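Long-range contacts in ESX-5 secretion-associated protein EspG5 (Mycobacterium marinum, PDB 6VJ5), which acts as a specific cytoplasmic chaperone for cognate PE/PPE proteins, helps keep PE/PPE dimers from aggregating and is required for secretion of LipY and PE31/PPE18: residues C[80-85]-C[120-125]; C[84-89]-C[226-231]; C[173-178]-C[200-205]. All coordinates share one frame; numbering follows the deposited sequence.

Contact 1: residues C[80-85]-C[120-125]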
ATOM      1  N   ALA C  80     -18.991  -7.868  -0.368  1.00 67.95           N
ATOM      2  CA  ALA C  80     -19.098  -9.133   0.363  1.00 78.52           C
ATOM      3  C   ALA C  80     -20.152 -10.009  -0.295  1.00 76.16           C
ATOM      4  O   ALA C  80     -21.198 -10.309   0.292  1.00 77.60           O
ATOM      5  CB  ALA C  80     -19.432  -8.884   1.833  1.00 85.09           C
ATOM      6  N   PRO C  81     -19.900 -10.453  -1.521  1.00 66.62           N
ATOM      7  CA  PRO C  81     -20.876 -11.303  -2.206  1.00 69.15           C
ATOM      8  C   PRO C  81     -20.788 -12.747  -1.747  1.00 67.21           C
ATOM      9  O   PRO C  81     -19.744 -13.223  -1.294  1.00 68.07           O
ATOM     10  CB  PRO C  81     -20.480 -11.170  -3.681  1.00 73.53           C
ATOM     11  CG  PRO C  81     -18.988 -10.997  -3.623  1.00 72.07           C
ATOM     12  CD  PRO C  81     -18.708 -10.194  -2.352  1.00 70.31           C
ATOM     13  N   ASP C  82     -21.925 -13.438  -1.842  1.00 64.35           N
ATOM     14  CA  ASP C  82     -21.922 -14.883  -1.663  1.00 77.66           C
ATOM     15  C   ASP C  82     -21.469 -15.588  -2.936  1.00 77.20           C
ATOM     16  O   ASP C  82     -20.884 -16.675  -2.877  1.00 74.18           O
ATOM     17  CB  ASP C  82     -23.314 -15.369  -1.259  1.00 88.32           C
ATOM     18  CG  ASP C  82     -23.846 -14.668  -0.015  1.00 88.95           C
ATOM     19  OD1 ASP C  82     -23.117 -14.583   1.000  1.00 83.46           O
ATOM     20  OD2 ASP C  82     -25.005 -14.209  -0.055  1.00 86.72           O
ATOM     21  N   LEU C  83     -21.717 -14.973  -4.086  1.00 62.21           N
ATOM     22  CA  LEU C  83     -21.404 -15.538  -5.386  1.00 60.71           C
ATOM     23  C   LEU C  83     -20.909 -14.431  -6.299  1.00 63.51           C
ATOM     24  O   LEU C  83     -21.457 -13.325  -6.302  1.00 61.62           O
ATOM     25  CB  LEU C  83     -22.636 -16.204  -6.000  1.00 70.78           C
ATOM     26  CG  LEU C  83     -22.465 -16.849  -7.372  1.00 65.04           C
ATOM     27  CD1 LEU C  83     -21.529 -18.041  -7.295  1.00 73.18           C
ATOM     28  CD2 LEU C  83     -23.826 -17.257  -7.919  1.00 73.36           C
ATOM     29  N   GLU C  84     -19.856 -14.732  -7.054  1.00 61.62           N
ATOM     30  CA  GLU C  84     -19.341 -13.841  -8.082  1.00 63.00           C
ATOM     31  C   GLU C  84     -19.201 -14.624  -9.377  1.00 57.38           C
ATOM     32  O   GLU C  84     -18.584 -15.692  -9.397  1.00 50.25           O
ATOM     33  CB  GLU C  84     -17.991 -13.235  -7.689  1.00 65.03           C
ATOM     34  CG  GLU C  84     -18.080 -11.802  -7.182  1.00 71.69           C
ATOM     35  CD  GLU C  84     -16.829 -11.361  -6.451  1.00 67.24           C
ATOM     36  OE1 GLU C  84     -16.038 -12.234  -6.036  1.00 58.61           O
ATOM     37  OE2 GLU C  84     -16.635 -10.139  -6.289  1.00 72.57           O
ATOM     38  N   VAL C  85     -19.812 -14.110 -10.438  1.00 52.61           N
ATOM     39  CA  VAL C  85     -19.665 -14.641 -11.788  1.00 53.02           C
ATOM     40  C   VAL C  85     -18.906 -13.603 -12.597  1.00 48.90           C
ATOM     41  O   VAL C  85     -19.288 -12.427 -12.616  1.00 53.42           O
ATOM     42  CB  VAL C  85     -21.028 -14.953 -12.429  1.00 59.92           C
ATOM     43  CG1 VAL C  85     -20.852 -15.387 -13.873  1.00 61.20           C
ATOM     44  CG2 VAL C  85     -21.751 -16.037 -11.641  1.00 56.89           C
ATOM     45  N   LEU C 120     -20.500  -9.979 -12.084  1.00 48.91           N
ATOM     46  CA  LEU C 120     -21.876 -10.113 -11.616  1.00 57.61           C
ATOM     47  C   LEU C 120     -21.808 -10.634 -10.185  1.00 61.21           C
ATOM     48  O   LEU C 120     -21.381 -11.770  -9.954  1.00 60.92           O
ATOM     49  CB  LEU C 120     -22.673 -11.061 -12.505  1.00 61.59           C
ATOM     50  CG  LEU C 120     -22.803 -10.711 -13.982  1.00 62.05           C
ATOM     51  CD1 LEU C 120     -23.157 -11.968 -14.770  1.00 54.94           C
ATOM     52  CD2 LEU C 120     -23.853  -9.643 -14.197  1.00 52.69           C
ATOM     53  N   ALA C 121     -22.234  -9.817  -9.230  1.00 62.88           N
ATOM     54  CA  ALA C 121     -22.156 -10.162  -7.820  1.00 64.51           C
ATOM     55  C   ALA C 121     -23.549 -10.390  -7.252  1.00 62.43           C
ATOM     56  O   ALA C 121     -24.526  -9.779  -7.692  1.00 58.46           O
ATOM     57  CB  ALA C 121     -21.444  -9.062  -7.026  1.00 69.93           C
ATOM     58  N   ARG C 122     -23.638 -11.283  -6.272  1.00 68.80           N
ATOM     59  CA  ARG C 122     -24.902 -11.576  -5.615  1.00 79.30           C
ATOM     60  C   ARG C 122     -24.705 -11.603  -4.107  1.00 78.05           C
ATOM     61  O   ARG C 122     -23.722 -12.156  -3.604  1.00 77.94           O
ATOM     62  CB  ARG C 122     -25.481 -12.920  -6.077  1.00 74.43           C
ATOM     63  CG  ARG C 122     -26.946 -13.134  -5.717  1.00 70.40           C
ATOM     64  CD  ARG C 122     -27.257 -14.620  -5.591  1.00 67.30           C
ATOM     65  NE  ARG C 122     -26.914 -15.118  -4.263  1.00 77.89           N
ATOM     66  CZ  ARG C 122     -26.486 -16.351  -4.005  1.00 85.16           C
ATOM     67  NH1 ARG C 122     -26.329 -17.226  -4.989  1.00 80.64           N
ATOM     68  NH2 ARG C 122     -26.204 -16.705  -2.759  1.00 89.45           N
ATOM     69  N   ARG C 123     -25.644 -10.988  -3.394  1.00 82.18           N
ATOM     70  CA  ARG C 123     -25.749 -11.094  -1.945  1.00 76.41           C
ATOM     71  C   ARG C 123     -27.210 -11.352  -1.625  1.00 76.66           C
ATOM     72  O   ARG C 123     -28.065 -10.500  -1.897  1.00 75.82           O
ATOM     73  CB  ARG C 123     -25.257  -9.824  -1.252  1.00 77.17           C
ATOM     74  CG  ARG C 123     -24.941 -10.009   0.226  1.00 74.58           C
ATOM     75  CD  ARG C 123     -24.553  -8.683   0.865  1.00 83.57           C
ATOM     76  NE  ARG C 123     -23.650  -8.863   1.999  1.00 89.50           N
ATOM     77  CZ  ARG C 123     -23.349  -7.913   2.879  1.00 91.10           C
ATOM     78  NH1 ARG C 123     -23.887  -6.705   2.769  1.00103.91           N
ATOM     79  NH2 ARG C 123     -22.514  -8.173   3.876  1.00 89.76           N
ATOM     80  N   GLY C 124     -27.501 -12.533  -1.087  1.00 74.02           N
ATOM     81  CA  GLY C 124     -28.877 -12.942  -0.887  1.00 78.09           C
ATOM     82  C   GLY C 124     -29.601 -13.122  -2.204  1.00 76.35           C
ATOM     83  O   GLY C 124     -29.380 -14.109  -2.910  1.00 80.62           O
ATOM     84  N   GLN C 125     -30.476 -12.174  -2.542  1.00 75.65           N
ATOM     85  CA  GLN C 125     -31.135 -12.144  -3.842  1.00 77.62           C
ATOM     86  C   GLN C 125     -30.844 -10.847  -4.588  1.00 78.92           C
ATOM     87  O   GLN C 125     -31.465 -10.579  -5.624  1.00 75.71           O
ATOM     88  CB  GLN C 125     -32.648 -12.329  -3.683  1.00 82.08           C
ATOM     89  CG  GLN C 125     -33.062 -13.631  -3.007  1.00 88.94           C
ATOM     90  CD  GLN C 125     -33.295 -13.467  -1.516  1.00 98.54           C
ATOM     91  OE1 GLN C 125     -32.681 -14.155  -0.701  1.00 97.26           O
ATOM     92  NE2 GLN C 125     -34.194 -12.558  -1.151  1.00 95.60           N
TER
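A classic beta bulge joins D82 and L83 to R122, where strand 83-91 begins and strand 115-123 ends. The two are antiparallel neighbours in the large sheet of the EspG fold. Both bulge residues turn their amides to R122 O. D82 N makes the shorter bond, 2.8 Å to R122 O, while the bond from L83 N is weak. Past the bulge the pairing is regular. R122 N reaches L83 O, and V85 and L120 exchange two backbone bonds, V85 N to L120 O at 2.9 Å and L120 N to V85 O at 2.8 Å. Between these pairs, E84 and A121 form a non-hydrogen-bonded pair.

L83, V85, L120 and R122 share one face of the sheet, and W127 of the adjacent strand packs on L83, L120 and R122. The R122 chain leaves with CG anti to the backbone N (chi1 -165°) and bends at chi3. This carries its guanidinium across to the D82 and L83 side chains. L83 CB lies over one face of that group, and L83 CD2 is 3.9 Å from R122 NH1. The D82 side chain crosses R122 at about a right angle. Their salt bridge is long, 3.9 Å from D82 OD2 to R122 NH2. On the other face, P81 CB rests 4.1 Å from A121 CB, and V77 and L78 of helix 69-79 also pack on A121. The D82 carboxylate has a firmer hold on the turn after the second strand: G124 N points almost straight at D82 OD2, 3.2 Å away, with an N-H...O angle of 171°.

Contact 2: residues C[84-89]-C[226-231]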
ATOM      1  N   GLU C  84     -19.856 -14.732  -7.054  1.00 61.62           N
ATOM      2  CA  GLU C  84     -19.341 -13.841  -8.082  1.00 63.00           C
ATOM      3  C   GLU C  84     -19.201 -14.624  -9.377  1.00 57.38           C
ATOM      4  O   GLU C  84     -18.584 -15.692  -9.397  1.00 50.25           O
ATOM      5  CB  GLU C  84     -17.991 -13.235  -7.689  1.00 65.03           C
ATOM      6  CG  GLU C  84     -18.080 -11.802  -7.182  1.00 71.69           C
ATOM      7  CD  GLU C  84     -16.829 -11.361  -6.451  1.00 67.24           C
ATOM      8  OE1 GLU C  84     -16.038 -12.234  -6.036  1.00 58.61           O
ATOM      9  OE2 GLU C  84     -16.635 -10.139  -6.289  1.00 72.57           O
ATOM     10  N   VAL C  85     -19.812 -14.110 -10.438  1.00 52.61           N
ATOM     11  CA  VAL C  85     -19.665 -14.641 -11.788  1.00 53.02           C
ATOM     12  C   VAL C  85     -18.906 -13.603 -12.597  1.00 48.90           C
ATOM     13  O   VAL C  85     -19.288 -12.427 -12.616  1.00 53.42           O
ATOM     14  CB  VAL C  85     -21.028 -14.953 -12.429  1.00 59.92           C
ATOM     15  CG1 VAL C  85     -20.852 -15.387 -13.873  1.00 61.20           C
ATOM     16  CG2 VAL C  85     -21.751 -16.037 -11.641  1.00 56.89           C
ATOM     17  N   VAL C  86     -17.827 -14.026 -13.243  1.00 52.13           N
ATOM     18  CA  VAL C  86     -16.945 -13.120 -13.964  1.00 52.47           C
ATOM     19  C   VAL C  86     -16.945 -13.495 -15.438  1.00 51.36           C
ATOM     20  O   VAL C  86     -16.995 -14.679 -15.786  1.00 54.67           O
ATOM     21  CB  VAL C  86     -15.511 -13.157 -13.398  1.00 58.07           C
ATOM     22  CG1 VAL C  86     -14.550 -12.458 -14.352  1.00 54.29           C
ATOM     23  CG2 VAL C  86     -15.472 -12.519 -12.020  1.00 53.81           C
ATOM     24  N   ALA C  87     -16.868 -12.478 -16.296  1.00 43.88           N
ATOM     25  CA  ALA C  87     -16.726 -12.656 -17.736  1.00 49.60           C
ATOM     26  C   ALA C  87     -15.715 -11.638 -18.241  1.00 48.63           C
ATOM     27  O   ALA C  87     -15.881 -10.436 -18.014  1.00 42.01           O
ATOM     28  CB  ALA C  87     -18.067 -12.482 -18.452  1.00 52.94           C
ATOM     29  N   LEU C  88     -14.670 -12.114 -18.910  1.00 45.91           N
ATOM     30  CA  LEU C  88     -13.675 -11.252 -19.538  1.00 50.95           C
ATOM     31  C   LEU C  88     -13.847 -11.360 -21.046  1.00 56.23           C
ATOM     32  O   LEU C  88     -13.769 -12.461 -21.600  1.00 58.87           O
ATOM     33  CB  LEU C  88     -12.260 -11.658 -19.133  1.00 45.67           C
ATOM     34  CG  LEU C  88     -12.040 -11.922 -17.642  1.00 61.93           C
ATOM     35  CD1 LEU C  88     -10.654 -12.507 -17.408  1.00 51.93           C
ATOM     36  CD2 LEU C  88     -12.254 -10.651 -16.836  1.00 50.01           C
ATOM     37  N   LEU C  89     -14.078 -10.229 -21.704  1.00 51.16           N
ATOM     38  CA  LEU C  89     -14.328 -10.201 -23.136  1.00 51.27           C
ATOM     39  C   LEU C  89     -13.268  -9.363 -23.828  1.00 56.58           C
ATOM     40  O   LEU C  89     -12.794  -8.361 -23.285  1.00 60.87           O
ATOM     41  CB  LEU C  89     -15.710  -9.630 -23.449  1.00 48.04           C
ATOM     42  CG  LEU C  89     -16.851 -10.288 -22.680  1.00 51.65           C
ATOM     43  CD1 LEU C  89     -17.131  -9.491 -21.412  1.00 49.81           C
ATOM     44  CD2 LEU C  89     -18.088 -10.422 -23.537  1.00 57.23           C
ATOM     45  N   TYR C 226     -16.166 -17.492 -15.575  1.00 57.83           N
ATOM     46  CA  TYR C 226     -15.939 -18.336 -14.411  1.00 53.57           C
ATOM     47  C   TYR C 226     -16.605 -17.688 -13.205  1.00 49.37           C
ATOM     48  O   TYR C 226     -17.114 -16.565 -13.279  1.00 54.56           O
ATOM     49  CB  TYR C 226     -14.443 -18.556 -14.172  1.00 49.14           C
ATOM     50  CG  TYR C 226     -13.664 -17.272 -14.015  1.00 51.47           C
ATOM     51  CD1 TYR C 226     -13.284 -16.530 -15.126  1.00 54.76           C
ATOM     52  CD2 TYR C 226     -13.307 -16.803 -12.758  1.00 52.58           C
ATOM     53  CE1 TYR C 226     -12.576 -15.358 -14.993  1.00 49.56           C
ATOM     54  CE2 TYR C 226     -12.594 -15.627 -12.612  1.00 53.26           C
ATOM     55  CZ  TYR C 226     -12.231 -14.910 -13.734  1.00 44.76           C
ATOM     56  OH  TYR C 226     -11.524 -13.739 -13.601  1.00 46.20           O
ATOM     57  N   ALA C 227     -16.608 -18.413 -12.089  1.00 53.52           N
ATOM     58  CA  ALA C 227     -17.339 -17.976 -10.909  1.00 65.45           C
ATOM     59  C   ALA C 227     -16.530 -18.237  -9.645  1.00 58.50           C
ATOM     60  O   ALA C 227     -15.590 -19.035  -9.629  1.00 56.37           O
ATOM     61  CB  ALA C 227     -18.701 -18.679 -10.803  1.00 61.34           C
ATOM     62  N   ARG C 228     -16.937 -17.559  -8.572  1.00 66.97           N
ATOM     63  CA  ARG C 228     -16.280 -17.638  -7.273  1.00 64.36           C
ATOM     64  C   ARG C 228     -17.351 -17.647  -6.192  1.00 63.02           C
ATOM     65  O   ARG C 228     -18.316 -16.878  -6.259  1.00 60.95           O
ATOM     66  CB  ARG C 228     -15.316 -16.460  -7.087  1.00 56.93           C
ATOM     67  CG  ARG C 228     -14.030 -16.807  -6.352  1.00 66.44           C
ATOM     68  CD  ARG C 228     -12.901 -15.797  -6.650  1.00 58.58           C
ATOM     69  NE  ARG C 228     -13.410 -14.490  -7.059  1.00 51.19           N
ATOM     70  CZ  ARG C 228     -13.045 -13.855  -8.169  1.00 50.07           C
ATOM     71  NH1 ARG C 228     -13.572 -12.679  -8.457  1.00 48.64           N
ATOM     72  NH2 ARG C 228     -12.137 -14.379  -8.981  1.00 56.30           N
ATOM     73  N   GLN C 229     -17.190 -18.533  -5.210  1.00 70.18           N
ATOM     74  CA  GLN C 229     -18.136 -18.690  -4.114  1.00 70.29           C
ATOM     75  C   GLN C 229     -17.441 -18.434  -2.783  1.00 80.77           C
ATOM     76  O   GLN C 229     -16.239 -18.676  -2.635  1.00 73.18           O
ATOM     77  CB  GLN C 229     -18.748 -20.094  -4.117  1.00 70.82           C
ATOM     78  CG  GLN C 229     -20.241 -20.127  -3.869  1.00 77.69           C
ATOM     79  CD  GLN C 229     -20.808 -21.534  -3.932  1.00 80.26           C
ATOM     80  OE1 GLN C 229     -20.067 -22.517  -3.933  1.00 68.54           O
ATOM     81  NE2 GLN C 229     -22.129 -21.636  -3.986  1.00 84.76           N
ATOM     82  N   TYR C 230     -18.212 -17.948  -1.806  1.00 91.38           N
ATOM     83  CA  TYR C 230     -17.671 -17.548  -0.512  1.00 91.57           C
ATOM     84  C   TYR C 230     -18.482 -18.144   0.633  1.00 92.92           C
ATOM     85  O   TYR C 230     -19.704 -17.972   0.690  1.00 96.09           O
ATOM     86  CB  TYR C 230     -17.653 -16.016  -0.372  1.00 75.17           C
ATOM     87  CG  TYR C 230     -16.839 -15.296  -1.422  1.00 77.14           C
ATOM     88  CD1 TYR C 230     -15.461 -15.198  -1.305  1.00 73.16           C
ATOM     89  CD2 TYR C 230     -17.448 -14.709  -2.525  1.00 80.32           C
ATOM     90  CE1 TYR C 230     -14.707 -14.544  -2.258  1.00 78.87           C
ATOM     91  CE2 TYR C 230     -16.701 -14.049  -3.485  1.00 74.15           C
ATOM     92  CZ  TYR C 230     -15.330 -13.971  -3.345  1.00 76.07           C
ATOM     93  OH  TYR C 230     -14.570 -13.322  -4.290  1.00 72.67           O
ATOM     94  N   ARG C 231     -17.790 -18.821   1.553  1.00 96.46           N
ATOM     95  CA  ARG C 231     -18.368 -19.311   2.799  1.00106.60           C
ATOM     96  C   ARG C 231     -17.504 -18.824   3.956  1.00119.54           C
ATOM     97  O   ARG C 231     -16.279 -18.727   3.833  1.00121.28           O
ATOM     98  CB  ARG C 231     -18.465 -20.845   2.817  1.00107.98           C
ATOM     99  CG  ARG C 231     -19.024 -21.422   4.112  1.00116.60           C
ATOM    100  CD  ARG C 231     -18.888 -22.944   4.143  1.00109.96           C
ATOM    101  NE  ARG C 231     -19.973 -23.615   3.429  1.00120.36           N
ATOM    102  CZ  ARG C 231     -20.015 -24.920   3.178  1.00115.85           C
ATOM    103  NH1 ARG C 231     -19.027 -25.710   3.577  1.00100.49           N
ATOM    104  NH2 ARG C 231     -21.048 -25.434   2.524  1.00115.81           N
TER
HETATM  105  O   HOH W   1     -14.456 -10.085  -3.900  1.00 66.05           O
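E84, Y230 and R228 meet around one carboxylate oxygen. Y230 OH donates to E84 OE1 at 2.5 Å, a short bond that meets the oxygen nearly along its C-O axis. OE1 lies at the edge of the Y230 ring, in its plane, and the carboxylate is turned 63° from that plane. OE1 also lies at the edge of the R228 guanidinium. There the link is weaker, a salt bridge of 3.5 Å from R228 NH1 to E84 OE1. R228 NE donates to Y230 OH, so the phenol oxygen both gives and receives. The bend of R228 at chi3 (25°) helps fold its guanidinium back toward this group. Its stronger ionic partner is E32, through NH2.

The backbones form an antiparallel pair within the central sheet, strand 83-91 against strand 221-231. E84 pairs with R228 and V86 with Y226, each through two hydrogen bonds. V85 and A227 form the close non-hydrogen-bonded pair between them, with V85 CG2 4.1 Å from A227 CB on the opposite face from E84.

Packing is tight at V86. Its side chain lies alongside Y226, pointing the same way, with CB over one face of the ring, a CH-pi contact 3.9 Å from the centroid. V86 CG1 comes within 3.4 Å of Y226 CZ. The Y226 hydroxyl is hydrogen-bonded to E32. L88 touches the same ring more lightly, from its edge. A chain of another protein packs on L88, Y226 and R228.

The Y230 end is more open: Y230 is partly exposed, and a water donates to E84 OE2 at 3.2 Å and to Y230 OH at 3.3 Å.

Contact 3: residues C[173-178]-C[200-205]; sequences NVPLEE and RRMGIS
M202 reaches from the loop after helix 197-200 to the place where strand 172-175 passes into helix 176-188. Its chi1 of -111° is off the usual staggered values. The chain then runs extended through chi2 and bends at chi3 (-63°). This puts SD beside E178 CB, 4.1 Å away, and turns CE toward the backbone, 3.9 Å from E178 O. SD also lies 4.3 Å from V174 CB and comes loosely up to P175 CD, 4.5 Å away. A182 of helix 176-188 lies against M202.

V174 makes the second link. Its CG1 stands beside the backbone N and meets I204 CG1 at 3.7 Å, with I204 CD1 a little further off. The two side chains cross at about a right angle. M179 packs on both of them.

The helix before the loop closes with a Schellman motif at G203, which has positive phi, and G203 N bonds back to R200 O in a type I turn. P175 is the N-cap residue of helix 176-188.

No hydrogen bond or salt bridge joins the two segments. They are held by van der Waals contact of aliphatic and thioether groups, which sets no strict direction and leaves the join dependent on shape.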
ATOM      1  N   ASN C 173     -15.404 -34.704 -26.172  1.00 43.10           N
ATOM      2  CA  ASN C 173     -14.727 -34.570 -24.891  1.00 46.77           C
ATOM      3  C   ASN C 173     -13.344 -35.191 -25.011  1.00 62.16           C
ATOM      4  O   ASN C 173     -13.211 -36.320 -25.494  1.00 56.75           O
ATOM      5  CB  ASN C 173     -15.507 -35.266 -23.777  1.00 55.63           C
ATOM      6  CG  ASN C 173     -16.879 -34.675 -23.566  1.00 55.16           C
ATOM      7  OD1 ASN C 173     -17.052 -33.456 -23.541  1.00 58.03           O
ATOM      8  ND2 ASN C 173     -17.872 -35.543 -23.411  1.00 63.88           N
ATOM      9  N   VAL C 174     -12.323 -34.463 -24.572  1.00 54.39           N
ATOM     10  CA  VAL C 174     -10.950 -34.958 -24.641  1.00 54.84           C
ATOM     11  C   VAL C 174     -10.286 -34.835 -23.274  1.00 57.14           C
ATOM     12  O   VAL C 174     -10.660 -33.957 -22.483  1.00 57.01           O
ATOM     13  CB  VAL C 174     -10.150 -34.200 -25.711  1.00 54.34           C
ATOM     14  CG1 VAL C 174     -10.743 -34.441 -27.090  1.00 55.61           C
ATOM     15  CG2 VAL C 174     -10.127 -32.708 -25.399  1.00 55.46           C
ATOM     16  N   PRO C 175      -9.313 -35.688 -22.948  1.00 52.08           N
ATOM     17  CA  PRO C 175      -8.581 -35.516 -21.682  1.00 57.93           C
ATOM     18  C   PRO C 175      -7.867 -34.172 -21.647  1.00 58.08           C
ATOM     19  O   PRO C 175      -7.160 -33.800 -22.587  1.00 50.53           O
ATOM     20  CB  PRO C 175      -7.588 -36.685 -21.673  1.00 55.96           C
ATOM     21  CG  PRO C 175      -8.159 -37.693 -22.630  1.00 63.11           C
ATOM     22  CD  PRO C 175      -8.874 -36.888 -23.687  1.00 54.38           C
ATOM     23  N   LEU C 176      -8.047 -33.447 -20.543  1.00 54.24           N
ATOM     24  CA  LEU C 176      -7.550 -32.078 -20.483  1.00 56.97           C
ATOM     25  C   LEU C 176      -6.028 -32.035 -20.527  1.00 47.62           C
ATOM     26  O   LEU C 176      -5.443 -31.294 -21.325  1.00 50.72           O
ATOM     27  CB  LEU C 176      -8.062 -31.383 -19.227  1.00 55.81           C
ATOM     28  CG  LEU C 176      -7.601 -29.935 -19.063  1.00 52.12           C
ATOM     29  CD1 LEU C 176      -8.081 -29.084 -20.217  1.00 55.96           C
ATOM     30  CD2 LEU C 176      -8.087 -29.393 -17.730  1.00 59.35           C
ATOM     31  N   GLU C 177      -5.360 -32.816 -19.675  1.00 53.61           N
ATOM     32  CA  GLU C 177      -3.904 -32.715 -19.621  1.00 64.12           C
ATOM     33  C   GLU C 177      -3.278 -33.138 -20.946  1.00 52.67           C
ATOM     34  O   GLU C 177      -2.340 -32.494 -21.427  1.00 58.66           O
ATOM     35  CB  GLU C 177      -3.344 -33.529 -18.452  1.00 58.68           C
ATOM     36  CG  GLU C 177      -3.675 -35.007 -18.420  1.00 88.44           C
ATOM     37  CD  GLU C 177      -3.151 -35.683 -17.155  1.00106.78           C
ATOM     38  OE1 GLU C 177      -2.421 -35.026 -16.377  1.00104.62           O
ATOM     39  OE2 GLU C 177      -3.472 -36.868 -16.933  1.00 99.96           O
ATOM     40  N   GLU C 178      -3.805 -34.194 -21.574  1.00 57.60           N
ATOM     41  CA  GLU C 178      -3.320 -34.557 -22.905  1.00 49.23           C
ATOM     42  C   GLU C 178      -3.639 -33.471 -23.929  1.00 53.34           C
ATOM     43  O   GLU C 178      -2.863 -33.252 -24.869  1.00 48.83           O
ATOM     44  CB  GLU C 178      -3.921 -35.894 -23.351  1.00 57.51           C
ATOM     45  CG  GLU C 178      -3.247 -37.127 -22.757  1.00 81.66           C
ATOM     46  CD  GLU C 178      -3.793 -37.518 -21.391  1.00 89.63           C
ATOM     47  OE1 GLU C 178      -4.555 -36.726 -20.799  1.00 78.56           O
ATOM     48  OE2 GLU C 178      -3.460 -38.625 -20.910  1.00 94.94           O
ATOM     49  N   ARG C 200      -6.110 -35.112 -33.805  1.00 55.91           N
ATOM     50  CA  ARG C 200      -6.976 -36.083 -34.465  1.00 60.42           C
ATOM     51  C   ARG C 200      -6.905 -37.439 -33.771  1.00 55.31           C
ATOM     52  O   ARG C 200      -7.930 -38.102 -33.575  1.00 48.55           O
ATOM     53  CB  ARG C 200      -6.592 -36.216 -35.940  1.00 56.59           C
ATOM     54  CG  ARG C 200      -7.208 -35.161 -36.855  1.00 57.20           C
ATOM     55  CD  ARG C 200      -6.997 -35.502 -38.331  1.00 67.11           C
ATOM     56  NE  ARG C 200      -5.624 -35.255 -38.758  1.00 56.96           N
ATOM     57  CZ  ARG C 200      -5.150 -34.051 -39.073  1.00 62.39           C
ATOM     58  NH1 ARG C 200      -5.942 -32.985 -39.007  1.00 57.88           N
ATOM     59  NH2 ARG C 200      -3.886 -33.910 -39.449  1.00 66.69           N
ATOM     60  N   ARG C 201      -5.704 -37.865 -33.379  1.00 49.72           N
ATOM     61  CA  ARG C 201      -5.570 -39.143 -32.690  1.00 56.41           C
ATOM     62  C   ARG C 201      -6.284 -39.142 -31.344  1.00 52.64           C
ATOM     63  O   ARG C 201      -6.516 -40.214 -30.775  1.00 54.67           O
ATOM     64  CB  ARG C 201      -4.092 -39.476 -32.514  1.00 61.61           C
ATOM     65  CG  ARG C 201      -3.823 -40.879 -32.013  1.00 59.41           C
ATOM     66  CD  ARG C 201      -2.335 -41.082 -31.781  1.00 75.88           C
ATOM     67  NE  ARG C 201      -1.656 -41.604 -32.962  1.00 75.28           N
ATOM     68  CZ  ARG C 201      -1.094 -40.853 -33.905  1.00 81.63           C
ATOM     69  NH1 ARG C 201      -1.125 -39.529 -33.822  1.00 82.15           N
ATOM     70  NH2 ARG C 201      -0.496 -41.431 -34.937  1.00 72.02           N
ATOM     71  N   MET C 202      -6.651 -37.971 -30.830  1.00 55.26           N
ATOM     72  CA  MET C 202      -7.475 -37.887 -29.631  1.00 49.14           C
ATOM     73  C   MET C 202      -8.965 -37.991 -29.936  1.00 61.59           C
ATOM     74  O   MET C 202      -9.781 -37.920 -29.009  1.00 57.71           O
ATOM     75  CB  MET C 202      -7.195 -36.574 -28.890  1.00 52.31           C
ATOM     76  CG  MET C 202      -6.490 -36.742 -27.554  1.00 65.99           C
ATOM     77  SD  MET C 202      -6.077 -35.176 -26.756  1.00 57.37           S
ATOM     78  CE  MET C 202      -4.939 -34.470 -27.956  1.00 53.34           C
ATOM     79  N   GLY C 203      -9.340 -38.147 -31.204  1.00 58.09           N
ATOM     80  CA  GLY C 203     -10.733 -38.248 -31.583  1.00 51.45           C
ATOM     81  C   GLY C 203     -11.385 -36.948 -31.992  1.00 52.52           C
ATOM     82  O   GLY C 203     -12.617 -36.898 -32.107  1.00 66.09           O
ATOM     83  N   ILE C 204     -10.608 -35.902 -32.228  1.00 49.30           N
ATOM     84  CA  ILE C 204     -11.137 -34.606 -32.632  1.00 50.87           C
ATOM     85  C   ILE C 204     -11.274 -34.604 -34.147  1.00 49.80           C
ATOM     86  O   ILE C 204     -10.341 -34.990 -34.862  1.00 55.22           O
ATOM     87  CB  ILE C 204     -10.226 -33.460 -32.156  1.00 47.98           C
ATOM     88  CG1 ILE C 204      -9.979 -33.567 -30.649  1.00 49.08           C
ATOM     89  CG2 ILE C 204     -10.850 -32.117 -32.505  1.00 46.21           C
ATOM     90  CD1 ILE C 204      -8.980 -32.555 -30.103  1.00 43.09           C
ATOM     91  N   SER C 205     -12.430 -34.164 -34.638  1.00 51.96           N
ATOM     92  CA  SER C 205     -12.737 -34.292 -36.055  1.00 43.93           C
ATOM     93  C   SER C 205     -11.884 -33.343 -36.888  1.00 49.87           C
ATOM     94  O   SER C 205     -11.455 -32.284 -36.426  1.00 48.01           O
ATOM     95  CB  SER C 205     -14.222 -34.016 -36.304  1.00 45.18           C
ATOM     96  OG  SER C 205     -14.486 -32.623 -36.350  1.00 59.00           O
TER

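Overall arrangement
Contacts 1 and 2 are neighbours, with centres 9 Å apart. They share E84 and V85, because strand 83-91 pairs with strand 115-123 on one edge and with strand 221-231 on the other. D82 O probably accepts a hydrogen bond from Y230 N at 3.1 Å, which ties the bulge of contact 1 to strand 221-231. Contact 3 includes strand 172-175, one of the two outermost strands of the same sheet. Its centre is about 27 Å from that of contact 2 and about 35 Å from that of contact 1, and neither touches it. Contact 2 also meets a chain of another protein in the assembly, through L88, Y226 and R228; no other chain touches contact 1.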